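Local atomic coordinates of aldolase (Escherichia coli, PDB entry 6VOP), a protein that has no established function but belongs to the class II aldolase and adducin N-terminal domain family and assembles from four copies of the chain. Residues E13-I18 with E172-A177; G26-S31 with S51-L56; R60-A65 with D74-A79; S101-A106 with E183-A188; P134-Y139 with Q148-L153. The protein carries 2 engineered substitutions. All blocks are in the same frame, centred on the assembly; numbering follows the deposited sequence.

Interaction 1: E13-I18 with E172-A177; sequences EEMTRI and ESLQEA
Two helices packed side by side on a sheet meet here, Met15 and Ile18 of helix 7-24 facing Leu174 in the first turn of helix 174-194. Leu174 carries the apolar side of the contact. With CG anti to its backbone N (chi1 -174°), its branch reaches across the seam, and CD2 lies 3.7 Å from Met15 CA; the two side chains cross at about a right angle. Ile18 meets the same leucine tip to tip, CD1 standing 3.8 Å from Leu174 CG.

Toward the outer side the contact turns polar, yet no direct hydrogen bond spans it. A water donates to Glu14 OE1 at 2.7 Å and accepts a weak bond from Gln175 N at 3.5 Å, a loose bridge that links the extended glutamate to the helix start. Gln175 OE1 approaches Arg17 NH1 obliquely at 3.6 Å, the amide and guanidinium planes 22° apart. Ser173 caps the second helix, its OG accepting from Glu176 N at 3.1 Å.

Beneath this seam lies the sheet: Met15 rests on Leu35 and Leu37 of strand 33-38, and Leu174 on Leu37 and on Ala95 and Val97 of strand 95-99.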
# COMPACT_ATOMS: atom_id res chain seq x y z
N GLU A 13 -18.53 17.92 0.16
CA GLU A 13 -17.39 17.58 1.01
C GLU A 13 -17.25 16.07 1.16
O GLU A 13 -16.13 15.55 1.20
CB GLU A 13 -17.53 18.24 2.38
CG GLU A 13 -17.19 19.72 2.39
CD GLU A 13 -17.64 20.41 3.67
OE1 GLU A 13 -17.53 21.65 3.75
OE2 GLU A 13 -18.09 19.71 4.59
N GLU A 14 -18.38 15.36 1.26
CA GLU A 14 -18.32 13.90 1.36
C GLU A 14 -17.71 13.29 0.11
O GLU A 14 -16.92 12.35 0.19
CB GLU A 14 -19.71 13.32 1.62
CG GLU A 14 -19.72 11.81 1.79
CD GLU A 14 -21.11 11.20 1.70
OE1 GLU A 14 -21.27 10.02 2.07
OE2 GLU A 14 -22.04 11.91 1.26
N MET A 15 -18.07 13.82 -1.06
CA MET A 15 -17.49 13.33 -2.31
C MET A 15 -16.00 13.64 -2.37
O MET A 15 -15.19 12.77 -2.71
CB MET A 15 -18.21 13.95 -3.50
CG MET A 15 -17.49 13.79 -4.83
SD MET A 15 -18.60 14.03 -6.22
CE MET A 15 -19.66 12.60 -6.03
N THR A 16 -15.62 14.88 -2.02
CA THR A 16 -14.20 15.23 -1.93
C THR A 16 -13.47 14.33 -0.95
O THR A 16 -12.37 13.85 -1.23
CB THR A 16 -14.06 16.70 -1.53
OG1 THR A 16 -14.66 17.53 -2.52
CG2 THR A 16 -12.60 17.07 -1.37
N ARG A 17 -14.08 14.09 0.22
CA ARG A 17 -13.43 13.27 1.24
C ARG A 17 -13.27 11.83 0.77
O ARG A 17 -12.19 11.24 0.90
CB ARG A 17 -14.24 13.34 2.54
CG ARG A 17 -13.56 12.69 3.75
CD ARG A 17 -14.26 11.40 4.14
NE ARG A 17 -15.66 11.62 4.48
CZ ARG A 17 -16.53 10.64 4.76
NH1 ARG A 17 -16.13 9.38 4.73
NH2 ARG A 17 -17.79 10.94 5.06
N ILE A 18 -14.34 11.25 0.23
CA ILE A 18 -14.29 9.86 -0.24
C ILE A 18 -13.32 9.73 -1.41
O ILE A 18 -12.59 8.74 -1.52
CB ILE A 18 -15.71 9.38 -0.60
CG1 ILE A 18 -16.51 9.11 0.67
CG2 ILE A 18 -15.65 8.13 -1.46
CD1 ILE A 18 -17.83 8.42 0.42
N GLU A 172 -27.06 2.87 -3.12
CA GLU A 172 -28.12 3.75 -2.66
C GLU A 172 -27.58 4.97 -1.91
O GLU A 172 -28.36 5.82 -1.48
CB GLU A 172 -29.11 2.98 -1.78
CG GLU A 172 -29.71 1.76 -2.47
CD GLU A 172 -30.88 1.14 -1.71
OE1 GLU A 172 -30.96 -0.10 -1.66
OE2 GLU A 172 -31.72 1.90 -1.19
N SER A 173 -26.26 5.06 -1.76
CA SER A 173 -25.59 6.22 -1.21
C SER A 173 -24.13 6.15 -1.65
O SER A 173 -23.63 5.08 -2.01
CB SER A 173 -25.70 6.29 0.31
OG SER A 173 -24.88 5.32 0.94
N LEU A 174 -23.45 7.30 -1.62
CA LEU A 174 -22.05 7.33 -2.02
C LEU A 174 -21.20 6.44 -1.12
O LEU A 174 -20.31 5.74 -1.59
CB LEU A 174 -21.52 8.76 -2.01
CG LEU A 174 -20.09 8.91 -2.55
CD1 LEU A 174 -19.98 8.30 -3.94
CD2 LEU A 174 -19.66 10.36 -2.56
N GLN A 175 -21.48 6.46 0.19
CA GLN A 175 -20.76 5.57 1.10
C GLN A 175 -21.02 4.11 0.76
O GLN A 175 -20.09 3.29 0.78
CB GLN A 175 -21.17 5.87 2.54
CG GLN A 175 -20.29 5.21 3.59
CD GLN A 175 -18.90 5.81 3.66
OE1 GLN A 175 -18.73 6.98 3.99
NE2 GLN A 175 -17.89 5.00 3.35
N GLU A 176 -22.26 3.77 0.42
CA GLU A 176 -22.58 2.39 0.08
C GLU A 176 -21.88 1.97 -1.21
O GLU A 176 -21.29 0.88 -1.28
CB GLU A 176 -24.09 2.21 -0.05
CG GLU A 176 -24.52 0.75 -0.12
CD GLU A 176 -25.95 0.59 -0.59
OE1 GLU A 176 -26.16 0.11 -1.72
OE2 GLU A 176 -26.86 0.95 0.19
N ALA A 177 -21.92 2.82 -2.24
CA ALA A 177 -21.25 2.50 -3.49
C ALA A 177 -19.74 2.42 -3.31
O ALA A 177 -19.08 1.61 -3.97
CB ALA A 177 -21.61 3.53 -4.56
O HOH W 1 -23.59 8.71 1.81

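Interaction 2: G26-S31 with S51-L56; sequences GYATGS and SCLGNL
Cys52 O, on a residue whose CA lies 4.4 Å from Gly30 O across the contact, takes the shortest polar bond within either segment, from Asn55 N at 3.2 Å. The side chain of the same cysteine adds a second bond: its SG accepts from Gly54 N at 3.5 Å. Both bonds lie within the 52-55 turn.

Between the segments the meeting is apolar or merely close. Ala28 CB points at Leu53 and touches its CD1 at 3.8 Å, the one side-chain pair to meet. Leu53 sends CG anti to its carbonyl carbon (chi1 -72°) and then extends, which carries the CD1 methyl out to the alanine. Farther along, Ser31 CA lies 4.1 Å from Ser51 O, a backbone approach in which Gly30 and Ser31 are poorly ordered.

Segment 26-31 follows helix 7-24, which ends in a Schellman motif with Gly26 as the C-prime residue, and leads to strand 33-38; segment 51-56 lies between strands 44-46 and 62-64. Leu99 of strand 95-99 lies against both Ala28 and Leu53, joining them in one small apolar cluster.

The two loops thus meet through one methyl contact and loose backbone approaches, with no hydrogen bond between them. The polar bonds seen lie within 51-56, to Phe22 of helix 7-24, and to the third subunit, whose Glu182 accepts from Gly30 N.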
# COMPACT_ATOMS: atom_id res chain seq x y z
N GLY A 26 -4.62 3.98 -2.93
CA GLY A 26 -4.22 3.28 -4.14
C GLY A 26 -5.35 2.79 -5.02
O GLY A 26 -5.07 2.10 -6.01
N TYR A 27 -6.60 3.12 -4.70
CA TYR A 27 -7.71 2.68 -5.54
C TYR A 27 -7.78 3.49 -6.84
O TYR A 27 -8.13 2.95 -7.89
CB TYR A 27 -9.03 2.80 -4.78
CG TYR A 27 -9.21 1.79 -3.68
CD1 TYR A 27 -8.83 2.08 -2.37
CD2 TYR A 27 -9.78 0.55 -3.93
CE1 TYR A 27 -9.01 1.16 -1.35
CE2 TYR A 27 -9.96 -0.38 -2.92
CZ TYR A 27 -9.57 -0.07 -1.63
OH TYR A 27 -9.75 -0.99 -0.62
N ALA A 28 -7.47 4.78 -6.77
CA ALA A 28 -7.50 5.67 -7.93
C ALA A 28 -6.08 5.96 -8.39
O ALA A 28 -5.19 6.21 -7.58
CB ALA A 28 -8.23 6.97 -7.59
N THR A 29 -5.88 5.94 -9.71
CA THR A 29 -4.55 6.10 -10.31
C THR A 29 -4.58 7.30 -11.25
O THR A 29 -5.13 7.23 -12.35
CB THR A 29 -4.13 4.84 -11.06
OG1 THR A 29 -5.27 4.27 -11.72
CG2 THR A 29 -3.55 3.82 -10.09
N GLY A 30 -3.95 8.40 -10.82
CA GLY A 30 -3.92 9.60 -11.65
C GLY A 30 -5.30 10.22 -11.80
O GLY A 30 -6.09 10.30 -10.85
N SER A 31 -5.59 10.69 -13.02
CA SER A 31 -6.89 11.23 -13.42
C SER A 31 -7.83 10.15 -13.93
O SER A 31 -8.83 10.48 -14.59
CB SER A 31 -6.70 12.29 -14.50
OG SER A 31 -6.67 11.70 -15.78
N SER A 51 -9.46 15.95 -13.51
CA SER A 51 -9.36 16.27 -12.10
C SER A 51 -8.74 15.10 -11.35
O SER A 51 -9.21 13.96 -11.47
CB SER A 51 -10.73 16.62 -11.52
OG SER A 51 -10.62 17.58 -10.48
N CYS A 52 -7.69 15.39 -10.58
CA CYS A 52 -7.07 14.39 -9.73
C CYS A 52 -7.95 14.17 -8.50
O CYS A 52 -8.24 15.11 -7.76
CB CYS A 52 -5.67 14.84 -9.32
SG CYS A 52 -4.89 13.83 -8.05
N LEU A 53 -8.36 12.92 -8.28
CA LEU A 53 -9.30 12.61 -7.20
C LEU A 53 -8.73 12.92 -5.82
O LEU A 53 -9.50 13.06 -4.86
CB LEU A 53 -9.72 11.14 -7.28
CG LEU A 53 -10.66 10.78 -8.43
CD1 LEU A 53 -11.14 9.34 -8.29
CD2 LEU A 53 -11.83 11.74 -8.50
N GLY A 54 -7.40 13.04 -5.70
CA GLY A 54 -6.79 13.31 -4.41
C GLY A 54 -6.79 14.76 -3.97
O GLY A 54 -6.49 15.04 -2.80
N ASN A 55 -7.12 15.69 -4.87
CA ASN A 55 -7.11 17.11 -4.55
C ASN A 55 -8.28 17.80 -5.27
O ASN A 55 -8.12 18.69 -6.09
CB ASN A 55 -5.78 17.75 -4.93
CG ASN A 55 -5.65 19.17 -4.42
OD1 ASN A 55 -6.35 19.58 -3.50
ND2 ASN A 55 -4.74 19.94 -5.03
N LEU A 56 -9.50 17.37 -4.94
CA LEU A 56 -10.69 17.93 -5.56
C LEU A 56 -11.11 19.22 -4.85
O LEU A 56 -10.98 19.34 -3.63
CB LEU A 56 -11.84 16.93 -5.51
CG LEU A 56 -11.73 15.69 -6.41
CD1 LEU A 56 -13.02 14.89 -6.36
CD2 LEU A 56 -11.40 16.10 -7.84

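Interaction 3: R60-A65 with D74-A79; sequences RLSKVA and DKPSAA. Engineered in segment 74-79: Ala78 (natural residue Lys), Ala79 (natural residue Glu).
The guanidinium of Arg60 and the carboxylate of Asp74 stand almost perpendicular, their planes 89° apart, with the backbone N of Asp74 over one guanidinium face, toward its rim. Arg60 NH1 donates to Asp74 OD1 at 2.9 Å in a salt bridge that is far from the flat, two-pronged kind: the nitrogen comes from above the carboxylate plane, 37° out of it. The bends of the arginine chain at its second and third torsions lay its aliphatic part across the aspartate, bringing CD to 3.3 Å from Asp74 OD1.

Two further bonds fasten the same residue through its backbone. Asp74 N donates to Arg60 O at 3.1 Å, and Asp74 O accepts from Ser62 OG at 2.8 Å. The serine hydroxyl is aimed there because OG sits anti to its carbonyl carbon (chi1 -52°). Asp74 is thus gripped at N, O and carboxylate alike.

Next along, apolar contact takes over. Ser62 CB lies 3.7 Å from Pro76 CB, and Val64 and Pro76 cross at about a right angle, Val64 CG2 4.0 Å from Pro76 CG.

In the fold this joins strand 62-64 to the loop that leads from strand 70-72, outermost in this chain, into helix 80-89. Trp70 of that strand packs on Pro76, Ser62 pairs through its backbone with Ala46 of strand 44-46, and Leu61 packs on Met15 and Thr16 of helix 7-24.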
# COMPACT_ATOMS: atom_id res chain seq x y z
N ARG A 60 -16.11 23.27 -7.02
CA ARG A 60 -15.95 23.14 -8.46
C ARG A 60 -16.46 21.81 -8.98
O ARG A 60 -16.30 21.53 -10.17
CB ARG A 60 -14.48 23.34 -8.85
CG ARG A 60 -14.04 24.80 -8.90
CD ARG A 60 -14.49 25.47 -10.19
NE ARG A 60 -15.84 26.02 -10.09
CZ ARG A 60 -16.53 26.54 -11.11
NH1 ARG A 60 -16.01 26.57 -12.33
NH2 ARG A 60 -17.76 27.01 -10.92
N LEU A 61 -17.06 20.99 -8.12
CA LEU A 61 -17.66 19.74 -8.55
C LEU A 61 -18.79 20.02 -9.54
O LEU A 61 -19.53 20.99 -9.41
CB LEU A 61 -18.19 18.96 -7.35
CG LEU A 61 -17.15 18.29 -6.45
CD1 LEU A 61 -17.79 17.76 -5.17
CD2 LEU A 61 -16.46 17.17 -7.21
N SER A 62 -18.90 19.15 -10.55
CA SER A 62 -19.88 19.36 -11.60
C SER A 62 -21.30 19.10 -11.08
O SER A 62 -21.51 18.35 -10.13
CB SER A 62 -19.59 18.44 -12.79
OG SER A 62 -18.25 18.56 -13.21
N LYS A 63 -22.26 19.75 -11.73
CA LYS A 63 -23.68 19.60 -11.42
C LYS A 63 -24.42 19.39 -12.73
O LYS A 63 -24.43 20.27 -13.59
CB LYS A 63 -24.21 20.83 -10.67
CG LYS A 63 -25.54 20.64 -9.97
CD LYS A 63 -25.84 21.82 -9.05
CE LYS A 63 -27.27 21.77 -8.53
NZ LYS A 63 -27.66 23.05 -7.87
N VAL A 64 -25.02 18.21 -12.90
CA VAL A 64 -25.67 17.82 -14.14
C VAL A 64 -27.10 17.42 -13.84
O VAL A 64 -27.37 16.71 -12.86
CB VAL A 64 -24.91 16.67 -14.85
CG1 VAL A 64 -25.55 16.35 -16.19
CG2 VAL A 64 -23.44 17.03 -15.03
N ALA A 65 -28.03 17.86 -14.69
CA ALA A 65 -29.43 17.49 -14.56
C ALA A 65 -29.65 16.07 -15.06
O ALA A 65 -28.78 15.45 -15.68
CB ALA A 65 -30.32 18.47 -15.31
N ASP A 74 -17.16 22.84 -12.84
CA ASP A 74 -16.28 22.55 -13.96
C ASP A 74 -16.92 21.54 -14.91
O ASP A 74 -17.95 20.92 -14.60
CB ASP A 74 -14.93 22.03 -13.46
CG ASP A 74 -14.03 23.13 -12.96
OD1 ASP A 74 -14.33 24.32 -13.23
OD2 ASP A 74 -13.01 22.82 -12.31
N LYS A 75 -16.30 21.37 -16.06
CA LYS A 75 -16.79 20.44 -17.07
C LYS A 75 -16.82 19.02 -16.50
O LYS A 75 -15.78 18.54 -16.01
CB LYS A 75 -15.91 20.50 -18.32
CG LYS A 75 -16.28 19.50 -19.40
CD LYS A 75 -17.58 19.85 -20.09
CE LYS A 75 -17.43 19.86 -21.60
NZ LYS A 75 -16.28 19.02 -22.05
N PRO A 76 -17.95 18.33 -16.52
CA PRO A 76 -18.00 16.97 -15.98
C PRO A 76 -17.17 16.01 -16.82
O PRO A 76 -16.87 16.26 -17.99
CB PRO A 76 -19.49 16.62 -16.05
CG PRO A 76 -20.04 17.49 -17.13
CD PRO A 76 -19.26 18.78 -17.04
N SER A 77 -16.80 14.90 -16.19
CA SER A 77 -16.05 13.87 -16.88
C SER A 77 -16.88 13.27 -18.01
O SER A 77 -18.12 13.22 -17.95
CB SER A 77 -15.62 12.77 -15.90
OG SER A 77 -16.61 12.57 -14.90
N ALA A 78 -16.20 12.83 -19.07
CA ALA A 78 -16.90 12.21 -20.19
C ALA A 78 -17.58 10.91 -19.79
O ALA A 78 -18.52 10.48 -20.47
CB ALA A 78 -15.93 11.97 -21.35
N ALA A 79 -17.13 10.28 -18.70
CA ALA A 79 -17.74 9.05 -18.21
C ALA A 79 -19.10 9.28 -17.58
O ALA A 79 -19.83 8.31 -17.35
CB ALA A 79 -16.81 8.38 -17.20

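Interaction 4: S101-A106 with E183-A188; sequences STWSTA and ELEETA
Glu185 reaches into the first turn of helix 102-107 and lays its carboxylate against Trp103 and Ser104. Its conformation makes this possible: CG is anti to the backbone N (chi1 163°), and a sharp bend at the next torsion (chi2 79°) swings the acid across the gap. Each oxygen then has its own backbone donor. Trp103 N binds OE2 of Glu185 at 3.1 Å, and Ser104 N binds OE1 at 2.8 Å, both on the syn side of the carboxylate. This pair of bonds fixes the rotation of the acid and meets amide N-H groups of the opening turn; Ser101, at the N-cap position, makes no capping bond of its own.

Ser104 turns OG beside its backbone N, toward OE1 of Glu185. The modelled hydroxyl also bonds that oxygen, though its very short distance is doubtful. Trp103 CG is anti to its carbonyl carbon, and the indole presents its edge, CD1 lying 3.0 Å from Glu185 OE2; the side chain also packs on Lys189. Ser101 CB lies 3.2 Å from Glu185 OE1. Ala188, one turn on from Glu185, completes the contact with CB 3.5 Å from Trp103 O.

The two helical segments cross at 66° with axes 7.8 Å apart. Pro167 of strand 166-171 packs on both Ser104 and Leu184, and Glu186 of the third subunit bonds the hydroxyl of Thr102.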
# COMPACT_ATOMS: atom_id res chain seq x y z
N SER A 101 -9.20 0.51 -10.48
CA SER A 101 -8.43 -0.14 -9.44
C SER A 101 -7.69 -1.36 -9.99
O SER A 101 -8.18 -2.05 -10.90
CB SER A 101 -9.33 -0.55 -8.28
OG SER A 101 -10.33 0.42 -8.06
N THR A 102 -6.53 -1.63 -9.40
CA THR A 102 -5.55 -2.54 -10.00
C THR A 102 -6.15 -3.92 -10.26
O THR A 102 -6.15 -4.41 -11.39
CB THR A 102 -4.32 -2.64 -9.09
OG1 THR A 102 -3.82 -1.33 -8.80
CG2 THR A 102 -3.23 -3.45 -9.76
N TRP A 103 -6.67 -4.56 -9.21
CA TRP A 103 -7.04 -5.97 -9.33
C TRP A 103 -8.35 -6.17 -10.07
O TRP A 103 -8.52 -7.19 -10.75
CB TRP A 103 -7.09 -6.60 -7.94
CG TRP A 103 -5.82 -6.38 -7.18
CD1 TRP A 103 -5.52 -5.33 -6.37
CD2 TRP A 103 -4.67 -7.23 -7.18
NE1 TRP A 103 -4.25 -5.47 -5.86
CE2 TRP A 103 -3.71 -6.63 -6.34
CE3 TRP A 103 -4.36 -8.45 -7.80
CZ2 TRP A 103 -2.46 -7.20 -6.10
CZ3 TRP A 103 -3.12 -9.01 -7.56
CH2 TRP A 103 -2.18 -8.39 -6.72
N SER A 104 -9.30 -5.24 -9.95
CA SER A 104 -10.51 -5.33 -10.75
C SER A 104 -10.21 -5.10 -12.22
O SER A 104 -10.72 -5.82 -13.09
CB SER A 104 -11.55 -4.33 -10.25
OG SER A 104 -11.60 -4.32 -8.84
N THR A 105 -9.37 -4.10 -12.52
CA THR A 105 -8.95 -3.88 -13.90
C THR A 105 -8.16 -5.07 -14.43
O THR A 105 -8.28 -5.43 -15.60
CB THR A 105 -8.13 -2.60 -14.01
OG1 THR A 105 -8.81 -1.52 -13.35
CG2 THR A 105 -7.92 -2.23 -15.47
N ALA A 106 -7.35 -5.69 -13.57
CA ALA A 106 -6.61 -6.88 -13.99
C ALA A 106 -7.56 -8.01 -14.34
O ALA A 106 -7.43 -8.64 -15.40
CB ALA A 106 -5.64 -7.31 -12.88
N GLU A 183 -15.23 -3.81 -1.64
CA GLU A 183 -15.35 -5.25 -1.48
C GLU A 183 -15.20 -5.99 -2.81
O GLU A 183 -14.75 -7.14 -2.83
CB GLU A 183 -16.68 -5.62 -0.81
CG GLU A 183 -16.73 -7.04 -0.27
CD GLU A 183 -16.02 -7.19 1.06
OE1 GLU A 183 -15.18 -8.11 1.19
OE2 GLU A 183 -16.30 -6.39 1.98
N LEU A 184 -15.59 -5.35 -3.91
CA LEU A 184 -15.37 -5.97 -5.22
C LEU A 184 -13.89 -6.02 -5.56
O LEU A 184 -13.37 -7.07 -5.95
CB LEU A 184 -16.15 -5.20 -6.29
CG LEU A 184 -15.80 -5.54 -7.74
CD1 LEU A 184 -16.12 -6.99 -8.05
CD2 LEU A 184 -16.54 -4.62 -8.70
N GLU A 185 -13.19 -4.89 -5.42
CA GLU A 185 -11.75 -4.86 -5.66
C GLU A 185 -11.02 -5.81 -4.72
O GLU A 185 -10.03 -6.44 -5.11
CB GLU A 185 -11.23 -3.44 -5.51
CG GLU A 185 -9.72 -3.33 -5.33
CD GLU A 185 -8.96 -3.47 -6.63
OE1 GLU A 185 -9.61 -3.69 -7.68
OE2 GLU A 185 -7.72 -3.34 -6.61
N GLU A 186 -11.50 -5.92 -3.48
CA GLU A 186 -10.89 -6.85 -2.53
C GLU A 186 -11.04 -8.29 -3.00
O GLU A 186 -10.11 -9.09 -2.88
CB GLU A 186 -11.51 -6.66 -1.15
CG GLU A 186 -11.09 -7.67 -0.12
CD GLU A 186 -9.74 -7.35 0.50
OE1 GLU A 186 -9.28 -8.14 1.35
OE2 GLU A 186 -9.15 -6.32 0.14
N THR A 187 -12.21 -8.63 -3.56
CA THR A 187 -12.45 -10.00 -3.99
C THR A 187 -11.61 -10.34 -5.22
O THR A 187 -11.06 -11.45 -5.31
CB THR A 187 -13.93 -10.21 -4.27
OG1 THR A 187 -14.64 -10.15 -3.03
CG2 THR A 187 -14.18 -11.56 -4.92
N ALA A 188 -11.50 -9.41 -6.17
CA ALA A 188 -10.61 -9.64 -7.31
C ALA A 188 -9.17 -9.77 -6.86
O ALA A 188 -8.39 -10.53 -7.45
CB ALA A 188 -10.75 -8.51 -8.33

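Interaction 5: P134-Y139 with Q148-L153; sequences PLVPYY and QDLAEL
The apolar contacts centre on Val136, which meets the helix residues Asp149 and Leu150. Its two methyls divide the task: CG2 meets Leu150 CD2 at 3.7 Å, the side chains crossing at about a right angle, while CG1, set anti to the backbone N (chi1 -176°), lies 4.0 Å from Asp149 CB. At the far end Pro134 and Leu153 slide past each other in opposite directions, Pro134 CG 4.1 Å from Leu153 CD1.

Polar contact gathers on the Asp149 carboxylate. Its OD2 sits at the edge of the Tyr139 ring, near the ring plane, 3.1 Å from Tyr139 OH; a hydrogen bond is possible, but that proton has a second acceptor within reach. The planes of ring and carboxylate are 53° apart. Pro137 CD approaches the same oxygen at 3.4 Å.

Backbone bonds add to this: within 148-153, Asp149 O accepts from both Glu152 N, at 3.0 Å, and Leu153 N.

Strand 135-136, helix 144-153 and strand 159-162 form a beta-alpha-beta unit with neighbouring parallel strands, and this contact is the seam between its first strand and its crossover helix.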
# COMPACT_ATOMS: atom_id res chain seq x y z
N PRO A 134 -21.88 -8.56 -13.84
CA PRO A 134 -21.78 -8.88 -15.26
C PRO A 134 -20.65 -8.10 -15.93
O PRO A 134 -20.17 -7.08 -15.44
CB PRO A 134 -23.15 -8.47 -15.81
CG PRO A 134 -23.61 -7.40 -14.89
CD PRO A 134 -23.08 -7.76 -13.53
N LEU A 135 -20.24 -8.62 -17.09
CA LEU A 135 -19.13 -8.07 -17.85
C LEU A 135 -19.67 -7.21 -18.99
O LEU A 135 -20.52 -7.65 -19.76
CB LEU A 135 -18.26 -9.19 -18.40
CG LEU A 135 -17.11 -8.82 -19.33
CD1 LEU A 135 -15.95 -8.24 -18.54
CD2 LEU A 135 -16.66 -10.03 -20.12
N VAL A 136 -19.16 -5.98 -19.08
CA VAL A 136 -19.50 -5.07 -20.18
C VAL A 136 -18.41 -5.22 -21.24
O VAL A 136 -17.22 -5.27 -20.89
CB VAL A 136 -19.63 -3.63 -19.68
CG1 VAL A 136 -20.08 -2.70 -20.79
CG2 VAL A 136 -20.61 -3.56 -18.51
N PRO A 137 -18.76 -5.30 -22.52
CA PRO A 137 -17.73 -5.51 -23.55
C PRO A 137 -16.75 -4.34 -23.61
O PRO A 137 -17.02 -3.24 -23.12
CB PRO A 137 -18.54 -5.62 -24.85
CG PRO A 137 -19.93 -5.95 -24.41
CD PRO A 137 -20.11 -5.30 -23.08
N TYR A 138 -15.60 -4.60 -24.23
CA TYR A 138 -14.61 -3.54 -24.42
C TYR A 138 -15.00 -2.66 -25.60
O TYR A 138 -15.28 -3.16 -26.69
CB TYR A 138 -13.21 -4.11 -24.64
CG TYR A 138 -12.26 -3.05 -25.16
CD1 TYR A 138 -11.79 -2.05 -24.31
CD2 TYR A 138 -11.87 -3.02 -26.49
CE1 TYR A 138 -10.94 -1.06 -24.78
CE2 TYR A 138 -11.02 -2.03 -26.96
CZ TYR A 138 -10.56 -1.06 -26.11
OH TYR A 138 -9.71 -0.08 -26.57
N TYR A 139 -15.00 -1.35 -25.37
CA TYR A 139 -15.18 -0.35 -26.41
C TYR A 139 -14.14 0.75 -26.20
O TYR A 139 -13.48 0.82 -25.16
CB TYR A 139 -16.59 0.24 -26.39
CG TYR A 139 -17.70 -0.77 -26.59
CD1 TYR A 139 -18.00 -1.27 -27.85
CD2 TYR A 139 -18.45 -1.21 -25.51
CE1 TYR A 139 -19.01 -2.19 -28.03
CE2 TYR A 139 -19.47 -2.14 -25.68
CZ TYR A 139 -19.74 -2.62 -26.94
OH TYR A 139 -20.75 -3.54 -27.12
N GLN A 148 -25.00 2.39 -23.41
CA GLN A 148 -26.17 1.64 -23.84
C GLN A 148 -26.20 0.25 -23.20
O GLN A 148 -27.27 -0.23 -22.82
CB GLN A 148 -26.20 1.52 -25.37
CG GLN A 148 -26.33 2.85 -26.09
CD GLN A 148 -25.99 2.74 -27.57
OE1 GLN A 148 -25.71 1.65 -28.08
NE2 GLN A 148 -26.01 3.87 -28.26
N ASP A 149 -25.04 -0.39 -23.08
CA ASP A 149 -24.99 -1.70 -22.44
C ASP A 149 -25.28 -1.59 -20.95
O ASP A 149 -26.02 -2.42 -20.39
CB ASP A 149 -23.63 -2.35 -22.68
CG ASP A 149 -23.41 -2.72 -24.13
OD1 ASP A 149 -24.38 -2.67 -24.91
OD2 ASP A 149 -22.26 -3.05 -24.49
N LEU A 150 -24.71 -0.58 -20.28
CA LEU A 150 -24.95 -0.41 -18.86
C LEU A 150 -26.41 -0.10 -18.57
O LEU A 150 -26.92 -0.47 -17.50
CB LEU A 150 -24.05 0.71 -18.31
CG LEU A 150 -22.60 0.31 -18.03
CD1 LEU A 150 -21.79 1.52 -17.63
CD2 LEU A 150 -22.53 -0.76 -16.95
N ALA A 151 -27.10 0.55 -19.50
CA ALA A 151 -28.53 0.80 -19.31
C ALA A 151 -29.34 -0.49 -19.39
O ALA A 151 -30.40 -0.59 -18.76
CB ALA A 151 -29.04 1.80 -20.35
N GLU A 152 -28.85 -1.49 -20.13
CA GLU A 152 -29.58 -2.75 -20.22
C GLU A 152 -29.46 -3.55 -18.93
O GLU A 152 -30.41 -4.23 -18.53
CB GLU A 152 -29.07 -3.57 -21.41
CG GLU A 152 -29.15 -2.87 -22.75
CD GLU A 152 -30.49 -3.07 -23.44
OE1 GLU A 152 -31.43 -3.60 -22.80
OE2 GLU A 152 -30.60 -2.70 -24.63
N LEU A 153 -28.31 -3.49 -18.27
CA LEU A 153 -28.05 -4.27 -17.07
C LEU A 153 -28.30 -3.49 -15.79
O LEU A 153 -28.11 -4.05 -14.70
CB LEU A 153 -26.61 -4.78 -17.09
CG LEU A 153 -26.16 -5.55 -18.33
CD1 LEU A 153 -24.64 -5.56 -18.43
CD2 LEU A 153 -26.71 -6.97 -18.32

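Overall arrangement
Interactions 1, 2 and 3 form one continuous patch: Thr16 CG2 lies 3.6 Å from Leu56 O, Met15 SD 3.9 Å from Leu61 CD2, and Leu56 CD1 4.2 Å from Leu61 CD2. Interaction 2 also meets interaction 4, with Tyr27 CE2 3.8 Å from Glu185 CG. Interactions 1 and 4 share helix 174-194, their centres about 19 Å apart. Interaction 5 touches none of the others; its centre is about 24 Å from those of interactions 1 and 2, on the opposite side of the chain's centre. His98, His100 and His165 are arranged as a possible metal site, unoccupied in the model and unconfirmed; Ala28, Ser101 and Tyr139, from interactions 2, 4 and 5, lie near them without touching.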